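Local structure of endoglucanase (Bacillus akibai, 1UWW) at residues V9-V17 with G25-A33; A16-D24 with F182-G190. The protein hydrolyses internal beta-1,4-glucosidic linkages in cellulose, and the piece described here is its family 28 carbohydrate-binding module, specific for non-crystalline cellulose. All blocks are in the same frame, centred on the assembly; numbering follows the deposited sequence.

Contact 1. Residues V9-V17 with G25-A33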
loop_
_atom_site.group_PDB
_atom_site.type_symbol
_atom_site.label_atom_id
_atom_site.label_comp_id
_atom_site.label_asym_id
_atom_site.label_seq_id
_atom_site.Cartn_x
_atom_site.Cartn_y
_atom_site.Cartn_z
ATOM N N VAL A 9 7.513 -2.071 -30.282
ATOM C CA VAL A 9 6.503 -2.963 -30.854
ATOM C C VAL A 9 5.980 -3.992 -29.829
ATOM O O VAL A 9 6.700 -4.861 -29.335
ATOM C CB VAL A 9 7.032 -3.710 -32.100
ATOM C CG1 VAL A 9 5.993 -4.738 -32.606
ATOM C CG2 VAL A 9 7.422 -2.706 -33.202
ATOM N N HIS A 10 4.699 -3.882 -29.556
ATOM C CA HIS A 10 4.020 -4.826 -28.682
ATOM C C HIS A 10 3.409 -5.929 -29.503
ATOM O O HIS A 10 3.227 -5.791 -30.710
ATOM C CB HIS A 10 2.932 -4.097 -27.940
ATOM C CG HIS A 10 3.423 -2.887 -27.225
ATOM N ND1 HIS A 10 4.247 -2.959 -26.121
ATOM C CD2 HIS A 10 3.251 -1.568 -27.480
ATOM C CE1 HIS A 10 4.508 -1.738 -25.690
ATOM N NE2 HIS A 10 3.927 -0.877 -26.506
ATOM N N ASP A 11 3.068 -7.032 -28.860
ATOM C CA ASP A 11 2.163 -7.998 -29.459
ATOM C C ASP A 11 0.772 -7.349 -29.685
ATOM O O ASP A 11 0.457 -6.294 -29.127
ATOM C CB ASP A 11 2.036 -9.242 -28.573
ATOM C CG ASP A 11 3.125 -10.265 -28.824
ATOM O OD1 ASP A 11 3.991 -10.086 -29.722
ATOM O OD2 ASP A 11 3.218 -11.321 -28.177
ATOM N N PRO A 12 -0.070 -7.955 -30.524
ATOM C CA PRO A 12 -1.372 -7.358 -30.848
ATOM C C PRO A 12 -2.212 -7.060 -29.586
ATOM O O PRO A 12 -2.224 -7.897 -28.672
ATOM C CB PRO A 12 -2.031 -8.427 -31.724
ATOM C CG PRO A 12 -0.902 -9.170 -32.322
ATOM C CD PRO A 12 0.141 -9.235 -31.240
ATOM N N LYS A 13 -2.837 -5.888 -29.515
ATOM C CA LYS A 13 -3.611 -5.490 -28.336
ATOM C C LYS A 13 -4.845 -6.362 -28.141
ATOM O O LYS A 13 -5.167 -6.742 -27.014
ATOM C CB LYS A 13 -4.015 -4.017 -28.397
ATOM C CG LYS A 13 -4.742 -3.533 -27.147
ATOM C CD LYS A 13 -4.963 -2.042 -27.184
ATOM C CE LYS A 13 -5.575 -1.549 -25.897
ATOM N NZ LYS A 13 -5.367 -0.086 -25.783
ATOM N N GLY A 14 -5.537 -6.702 -29.221
ATOM C CA GLY A 14 -6.748 -7.490 -29.129
ATOM C C GLY A 14 -7.889 -6.711 -28.504
ATOM O O GLY A 14 -7.828 -5.492 -28.325
ATOM N N GLU A 15 -8.924 -7.439 -28.141
ATOM C CA GLU A 15 -10.119 -6.873 -27.533
ATOM C C GLU A 15 -10.114 -7.171 -26.050
ATOM O O GLU A 15 -9.632 -8.226 -25.630
ATOM C CB GLU A 15 -11.360 -7.482 -28.179
ATOM C CG GLU A 15 -11.460 -7.221 -29.681
ATOM C CD GLU A 15 -11.819 -5.784 -30.035
ATOM O OE1 GLU A 15 -12.433 -5.065 -29.209
ATOM O OE2 GLU A 15 -11.494 -5.367 -31.169
ATOM N N ALA A 16 -10.667 -6.256 -25.261
ATOM C CA ALA A 16 -10.695 -6.394 -23.816
ATOM C C ALA A 16 -11.587 -7.546 -23.415
ATOM O O ALA A 16 -12.780 -7.566 -23.736
ATOM C CB ALA A 16 -11.158 -5.096 -23.162
ATOM N N VAL A 17 -10.976 -8.520 -22.747
ATOM C CA VAL A 17 -11.644 -9.747 -22.295
ATOM C C VAL A 17 -11.236 -9.980 -20.844
ATOM O O VAL A 17 -10.065 -9.958 -20.536
ATOM C CB VAL A 17 -11.220 -10.977 -23.172
ATOM C CG1 VAL A 17 -11.795 -12.280 -22.648
ATOM C CG2 VAL A 17 -11.645 -10.781 -24.630
ATOM N N GLY A 25 -3.015 -15.210 -28.652
ATOM C CA GLY A 25 -1.938 -14.452 -29.259
ATOM C C GLY A 25 -2.033 -12.941 -29.101
ATOM O O GLY A 25 -1.223 -12.221 -29.708
ATOM N N THR A 26 -2.963 -12.451 -28.268
ATOM C CA THR A 26 -3.105 -11.018 -28.017
ATOM C C THR A 26 -3.031 -10.674 -26.534
ATOM O O THR A 26 -3.123 -11.531 -25.668
ATOM C CB THR A 26 -4.449 -10.458 -28.518
ATOM O OG1 THR A 26 -5.505 -10.749 -27.589
ATOM C CG2 THR A 26 -4.903 -11.063 -29.867
ATOM N N ARG A 27 -2.920 -9.371 -26.283
ATOM C CA ARG A 27 -2.905 -8.784 -24.944
ATOM C C ARG A 27 -4.301 -8.637 -24.345
ATOM O O ARG A 27 -4.431 -8.116 -23.248
ATOM C CB ARG A 27 -2.207 -7.437 -24.972
ATOM C CG ARG A 27 -0.764 -7.500 -25.410
ATOM C CD ARG A 27 -0.104 -6.143 -25.396
ATOM N NE ARG A 27 -0.341 -5.370 -26.614
ATOM C CZ ARG A 27 -0.595 -4.087 -26.685
ATOM N NH1 ARG A 27 -0.817 -3.348 -25.612
ATOM N NH2 ARG A 27 -0.693 -3.529 -27.890
ATOM N N GLN A 28 -5.334 -9.087 -25.047
ATOM C CA GLN A 28 -6.712 -9.031 -24.555
ATOM C C GLN A 28 -7.084 -7.676 -23.929
ATOM O O GLN A 28 -7.739 -7.594 -22.891
ATOM C CB GLN A 28 -7.039 -10.202 -23.636
ATOM C CG GLN A 28 -6.890 -11.553 -24.355
ATOM C CD GLN A 28 -7.562 -12.685 -23.635
ATOM O OE1 GLN A 28 -7.195 -13.034 -22.517
ATOM N NE2 GLN A 28 -8.581 -13.268 -24.268
ATOM N N GLY A 29 -6.677 -6.606 -24.590
ATOM C CA GLY A 29 -7.033 -5.256 -24.197
ATOM C C GLY A 29 -6.116 -4.564 -23.206
ATOM O O GLY A 29 -6.364 -3.404 -22.864
ATOM N N TRP A 30 -5.098 -5.260 -22.713
ATOM C CA TRP A 30 -4.137 -4.687 -21.756
ATOM C C TRP A 30 -3.085 -3.848 -22.463
ATOM O O TRP A 30 -2.562 -4.240 -23.512
ATOM C CB TRP A 30 -3.476 -5.812 -20.953
ATOM C CG TRP A 30 -4.415 -6.437 -19.981
ATOM C CD1 TRP A 30 -5.290 -7.464 -20.197
ATOM C CD2 TRP A 30 -4.607 -6.025 -18.629
ATOM N NE1 TRP A 30 -5.996 -7.720 -19.051
ATOM C CE2 TRP A 30 -5.619 -6.833 -18.081
ATOM C CE3 TRP A 30 -4.056 -5.013 -17.835
ATOM C CZ2 TRP A 30 -6.063 -6.686 -16.767
ATOM C CZ3 TRP A 30 -4.492 -4.865 -16.537
ATOM C CH2 TRP A 30 -5.491 -5.705 -16.009
ATOM N N ASP A 31 -2.722 -2.735 -21.856
ATOM C CA ASP A 31 -1.755 -1.810 -22.419
ATOM C C ASP A 31 -1.086 -1.054 -21.283
ATOM O O ASP A 31 -1.436 -1.231 -20.109
ATOM C CB ASP A 31 -2.480 -0.827 -23.332
ATOM C CG ASP A 31 -1.628 -0.299 -24.450
ATOM O OD1 ASP A 31 -0.393 -0.466 -24.442
ATOM O OD2 ASP A 31 -2.158 0.291 -25.436
ATOM N N TRP A 32 -0.119 -0.222 -21.615
ATOM C CA TRP A 32 0.484 0.678 -20.638
ATOM C C TRP A 32 -0.430 1.865 -20.358
ATOM O O TRP A 32 -0.964 2.483 -21.294
ATOM C CB TRP A 32 1.832 1.197 -21.119
ATOM C CG TRP A 32 2.892 0.174 -21.201
ATOM C CD1 TRP A 32 3.621 -0.169 -22.308
ATOM C CD2 TRP A 32 3.388 -0.673 -20.136
ATOM N NE1 TRP A 32 4.524 -1.158 -22.006
ATOM C CE2 TRP A 32 4.404 -1.487 -20.675
ATOM C CE3 TRP A 32 3.092 -0.795 -18.769
ATOM C CZ2 TRP A 32 5.124 -2.390 -19.907
ATOM C CZ3 TRP A 32 3.798 -1.714 -18.024
ATOM C CH2 TRP A 32 4.808 -2.492 -18.594
ATOM N N ALA A 33 -0.590 2.234 -19.091
ATOM C CA ALA A 33 -1.183 3.520 -18.741
ATOM C C ALA A 33 -0.264 4.632 -19.244
ATOM O O ALA A 33 0.956 4.440 -19.313
ATOM C CB ALA A 33 -1.390 3.628 -17.240
HETATM O O HOH W 1 1.453 -13.144 -29.452
HETATM O O HOH W 2 -8.560 -10.421 -28.005
#
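A type I' beta turn from R27 to W30 leads into strand 30-32, an outermost strand of the five-stranded sheet, and P12 to A16 run beside T26 to G29. K13 O takes the N-H of G29 at 2.9 Å in a nearly straight bond (171°). Just before it, P12 O accepts from R27 N, also at 2.9 Å. V17 N adds a weak bond to Q28 O. G29 has no side chain, and its CA packs 3.9 Å from A16 CA.

The R27 guanidinium lies between H10 and K13. H10 CB lies over one face, and K13 CA and CB cover the opposite face. D11 O sits at the edge, 2.8 Å from R27 NE, with a weak second bond from NH2. The bend at chi3 (-84°) turns the group to this carbonyl. R27 NH1 forms a salt bridge with D31 OD1 at 3.1 Å. K13 runs out extended, its CG anti to the backbone N (chi1 -176°), and crosses D31 at about a right angle. Its NZ meets D31 OD2 on the anti side at 3.2 Å. The two carboxylate oxygens of D31 thus pair with different cations, which probably stabilises its negative charge.

H10 and W32 meet obliquely. H10 CE1 comes to the edge of the indole, 3.7 Å from W32 NE1. H10 ND1 pairs with L42 N and W32 NE1 with T40 O.

T26 OG1 accepts from Q28 N and also bonds D24. A water joins this hydroxyl to E15 N. The contact combines an ST turn at T26, a type I' turn and a K13-R27-D31 salt-bridge network, and joins the N-terminal segment to the turn leading into an edge strand of the beta-sandwich.

Contact 2. Residues A16-D24 with F182-G190. With CA (calcium ion), chain C.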
loop_
_atom_site.group_PDB
_atom_site.type_symbol
_atom_site.label_atom_id
_atom_site.label_comp_id
_atom_site.label_asym_id
_atom_site.label_seq_id
_atom_site.Cartn_x
_atom_site.Cartn_y
_atom_site.Cartn_z
ATOM N N ALA A 16 -10.667 -6.256 -25.261
ATOM C CA ALA A 16 -10.695 -6.394 -23.816
ATOM C C ALA A 16 -11.587 -7.546 -23.415
ATOM O O ALA A 16 -12.780 -7.566 -23.736
ATOM C CB ALA A 16 -11.158 -5.096 -23.162
ATOM N N VAL A 17 -10.976 -8.520 -22.747
ATOM C CA VAL A 17 -11.644 -9.747 -22.295
ATOM C C VAL A 17 -11.236 -9.980 -20.844
ATOM O O VAL A 17 -10.065 -9.958 -20.536
ATOM C CB VAL A 17 -11.220 -10.977 -23.172
ATOM C CG1 VAL A 17 -11.795 -12.280 -22.648
ATOM C CG2 VAL A 17 -11.645 -10.781 -24.630
ATOM N N LEU A 18 -12.196 -10.215 -19.983
ATOM C CA LEU A 18 -11.954 -10.491 -18.584
ATOM C C LEU A 18 -12.866 -11.666 -18.195
ATOM O O LEU A 18 -14.088 -11.569 -18.491
ATOM C CB LEU A 18 -12.222 -9.189 -17.820
ATOM C CG LEU A 18 -11.723 -9.137 -16.393
ATOM C CD1 LEU A 18 -10.223 -8.994 -16.325
ATOM C CD2 LEU A 18 -12.440 -8.040 -15.656
ATOM N N PRO A 19 -12.384 -12.778 -17.601
ATOM C CA PRO A 19 -10.964 -13.048 -17.260
ATOM C C PRO A 19 -9.988 -13.034 -18.435
ATOM O O PRO A 19 -10.276 -13.505 -19.546
ATOM C CB PRO A 19 -11.014 -14.441 -16.631
ATOM C CG PRO A 19 -12.436 -14.527 -16.061
ATOM C CD PRO A 19 -13.265 -13.845 -17.088
ATOM N N SER A 20 -8.795 -12.500 -18.179
ATOM C CA SER A 20 -7.751 -12.376 -19.190
ATOM C C SER A 20 -6.774 -13.553 -19.053
ATOM O O SER A 20 -6.081 -13.685 -18.051
ATOM C CB SER A 20 -7.008 -11.032 -19.047
ATOM O OG SER A 20 -7.892 -9.920 -18.933
ATOM N N VAL A 21 -6.776 -14.436 -20.052
ATOM C CA VAL A 21 -5.971 -15.645 -20.066
ATOM C C VAL A 21 -4.843 -15.646 -21.124
ATOM O O VAL A 21 -3.972 -16.494 -21.084
ATOM C CB VAL A 21 -6.856 -16.909 -20.191
ATOM C CG1 VAL A 21 -7.809 -16.988 -19.005
ATOM C CG2 VAL A 21 -7.632 -16.926 -21.508
ATOM N N PHE A 22 -4.877 -14.739 -22.073
ATOM C CA PHE A 22 -3.764 -14.526 -23.023
ATOM C C PHE A 22 -3.464 -15.744 -23.871
ATOM O O PHE A 22 -2.319 -16.001 -24.188
ATOM C CB PHE A 22 -2.503 -14.006 -22.303
ATOM C CG PHE A 22 -2.799 -12.823 -21.395
ATOM C CD1 PHE A 22 -3.065 -11.566 -21.939
ATOM C CD2 PHE A 22 -2.859 -12.985 -20.009
ATOM C CE1 PHE A 22 -3.366 -10.506 -21.111
ATOM C CE2 PHE A 22 -3.176 -11.922 -19.195
ATOM C CZ PHE A 22 -3.424 -10.670 -19.751
ATOM N N GLU A 23 -4.515 -16.464 -24.282
ATOM C CA GLU A 23 -4.352 -17.679 -25.074
ATOM C C GLU A 23 -4.685 -17.517 -26.559
ATOM O O GLU A 23 -4.645 -18.515 -27.294
ATOM C CB GLU A 23 -5.164 -18.814 -24.473
ATOM C CG GLU A 23 -4.756 -19.196 -23.049
ATOM C CD GLU A 23 -3.270 -19.530 -22.903
ATOM O OE1 GLU A 23 -2.626 -20.095 -23.838
ATOM O OE2 GLU A 23 -2.729 -19.260 -21.805
ATOM N N ASP A 24 -4.943 -16.300 -27.015
ATOM C CA ASP A 24 -5.309 -16.034 -28.415
ATOM C C ASP A 24 -4.240 -15.236 -29.167
ATOM O O ASP A 24 -4.535 -14.622 -30.189
ATOM C CB ASP A 24 -6.663 -15.299 -28.484
ATOM C CG ASP A 24 -6.646 -13.921 -27.787
ATOM O OD1 ASP A 24 -5.575 -13.479 -27.315
ATOM O OD2 ASP A 24 -7.673 -13.207 -27.665
ATOM N N PHE A 182 5.603 -11.655 -15.595
ATOM C CA PHE A 182 4.510 -12.303 -16.332
ATOM C C PHE A 182 3.225 -12.175 -15.500
ATOM O O PHE A 182 3.240 -12.413 -14.289
ATOM C CB PHE A 182 4.763 -13.798 -16.550
ATOM C CG PHE A 182 6.124 -14.156 -17.138
ATOM C CD1 PHE A 182 7.283 -14.180 -16.337
ATOM C CD2 PHE A 182 6.221 -14.537 -18.456
ATOM C CE1 PHE A 182 8.506 -14.542 -16.863
ATOM C CE2 PHE A 182 7.470 -14.926 -18.996
ATOM C CZ PHE A 182 8.583 -14.938 -18.202
ATOM N N VAL A 183 2.123 -11.862 -16.167
ATOM C CA VAL A 183 0.788 -11.761 -15.555
ATOM C C VAL A 183 -0.164 -12.694 -16.299
ATOM O O VAL A 183 -0.245 -12.667 -17.520
ATOM C CB VAL A 183 0.294 -10.299 -15.692
ATOM C CG1 VAL A 183 -1.195 -10.142 -15.372
ATOM C CG2 VAL A 183 1.149 -9.355 -14.850
ATOM N N ASP A 184 -0.917 -13.495 -15.551
ATOM C CA ASP A 184 -1.887 -14.407 -16.170
ATOM C C ASP A 184 -3.177 -14.484 -15.346
ATOM O O ASP A 184 -3.183 -14.257 -14.149
ATOM C CB ASP A 184 -1.284 -15.800 -16.351
ATOM C CG ASP A 184 -1.947 -16.623 -17.451
ATOM O OD1 ASP A 184 -2.864 -16.160 -18.174
ATOM O OD2 ASP A 184 -1.487 -17.780 -17.660
ATOM N N ASN A 185 -4.266 -14.819 -16.020
ATOM C CA ASN A 185 -5.535 -15.153 -15.356
ATOM C C ASN A 185 -6.086 -14.002 -14.511
ATOM O O ASN A 185 -6.493 -14.192 -13.375
ATOM C CB ASN A 185 -5.431 -16.450 -14.554
ATOM C CG ASN A 185 -4.962 -17.589 -15.387
ATOM O OD1 ASN A 185 -5.534 -17.857 -16.443
ATOM N ND2 ASN A 185 -3.896 -18.247 -14.956
ATOM N N VAL A 186 -6.094 -12.801 -15.080
ATOM C CA VAL A 186 -6.623 -11.647 -14.357
ATOM C C VAL A 186 -8.136 -11.752 -14.323
ATOM O O VAL A 186 -8.757 -11.873 -15.348
ATOM C CB VAL A 186 -6.213 -10.278 -14.976
ATOM C CG1 VAL A 186 -6.617 -9.141 -14.025
ATOM C CG2 VAL A 186 -4.743 -10.215 -15.316
ATOM N N ARG A 187 -8.714 -11.714 -13.138
ATOM C CA ARG A 187 -10.178 -11.811 -12.997
ATOM C C ARG A 187 -10.689 -11.272 -11.680
ATOM O O ARG A 187 -9.953 -11.149 -10.725
ATOM C CB ARG A 187 -10.602 -13.255 -13.107
ATOM C CG ARG A 187 -10.023 -14.158 -12.087
ATOM C CD ARG A 187 -10.622 -15.542 -12.163
ATOM N NE ARG A 187 -12.013 -15.497 -11.709
ATOM C CZ ARG A 187 -12.933 -16.445 -11.914
ATOM N NH1 ARG A 187 -12.631 -17.554 -12.578
ATOM N NH2 ARG A 187 -14.166 -16.284 -11.439
ATOM N N PHE A 188 -11.984 -10.971 -11.638
ATOM C CA PHE A 188 -12.688 -10.846 -10.378
ATOM C C PHE A 188 -13.088 -12.233 -9.884
ATOM O O PHE A 188 -13.423 -13.098 -10.681
ATOM C CB PHE A 188 -13.983 -10.036 -10.565
ATOM C CG PHE A 188 -13.798 -8.561 -10.767
ATOM C CD1 PHE A 188 -13.653 -7.705 -9.695
ATOM C CD2 PHE A 188 -13.824 -8.022 -12.019
ATOM C CE1 PHE A 188 -13.517 -6.344 -9.889
ATOM C CE2 PHE A 188 -13.681 -6.662 -12.207
ATOM C CZ PHE A 188 -13.514 -5.832 -11.138
ATOM N N GLU A 189 -13.069 -12.447 -8.580
ATOM C CA GLU A 189 -13.593 -13.687 -8.020
ATOM C C GLU A 189 -14.233 -13.494 -6.664
ATOM O O GLU A 189 -14.030 -12.488 -6.005
ATOM C CB GLU A 189 -12.565 -14.820 -8.048
ATOM C CG GLU A 189 -11.364 -14.685 -7.184
ATOM C CD GLU A 189 -10.487 -15.942 -7.260
ATOM O OE1 GLU A 189 -9.709 -16.126 -8.248
ATOM O OE2 GLU A 189 -10.605 -16.778 -6.326
ATOM N N GLY A 190 -15.041 -14.478 -6.280
ATOM C CA GLY A 190 -15.859 -14.405 -5.078
ATOM C C GLY A 190 -15.068 -14.865 -3.881
ATOM O O GLY A 190 -13.732 -15.228 -3.866
HETATM CA CA CA C . -2.668 -18.008 -19.799
HETATM O O HOH W 3 -4.548 -18.963 -18.758
#
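The F22 ring has D184 OD1 at its edge, in plane, 3.7 Å from CD2. V183 O approaches the ring obliquely near CE2. The D184 carboxylate is turned 47° from the ring, and the side chains run antiparallel, side by side. On the R187 guanidinium, P19 CG lies 4.3 Å above the plane, toward one side of the group. P19 follows a cis peptide bond, and its ring packs more closely on R187 CB.

D184 is turned to the metal with CG anti to its backbone N (chi1 -156°). OD1 and OD2 both bind the calcium ion, each at 2.5 Å. V21 O and E23 OE2 bind it from the loop. Water 3 lies 2.4 Å from the calcium ion as a further ligand, and S50 OG and N51 O complete the site. The cation probably offsets the like charges of E23 and D184. N185 OD1 accepts from water 3 at 2.7 Å, so it holds the metal water from the second shell. The same oxygen touches V21 CG1. N185 ND2 bonds D92, a ligand of another calcium ion.

The backbones join by one antiparallel hydrogen-bonded pair. S20 N gives to V186 O at 2.9 Å. V186 N returns a bond of 3.1 Å to S20 O. S20 OG is held by V17 O and by W30 NE1.

L18 spreads its two methyls along the strand. CD1 touches V186 O, and CD2 comes 3.9 Å from F188 CD2. N185 and V186 both face S20, which makes a G1 beta bulge in strand 180-189. The bulge stands beside D184, in a calcium site that ties a loop to a strand of the beta-sandwich.

In the fold
Contacts 1 and 2 share A16 and V17, and their segments alternate along the chain. Their centres are 12 Å apart. The turn of contact 1 and the loop of contact 2 are joined directly. Q28 OE1 reaches V21 N at 2.9 Å, probably as a hydrogen bond, and W30 NE1 meets S20 OG at the same distance. R27 O packs 3.4 Å from F22 CE1. V21 O is a calcium ligand. Q28 OE1 also bonds F22 N, and its side chain is about 7 Å from that same calcium ion. Together the contacts link the segment before strand 30-32 to that strand's leading turn and to strand 180-189; the two strands lie in different sheets.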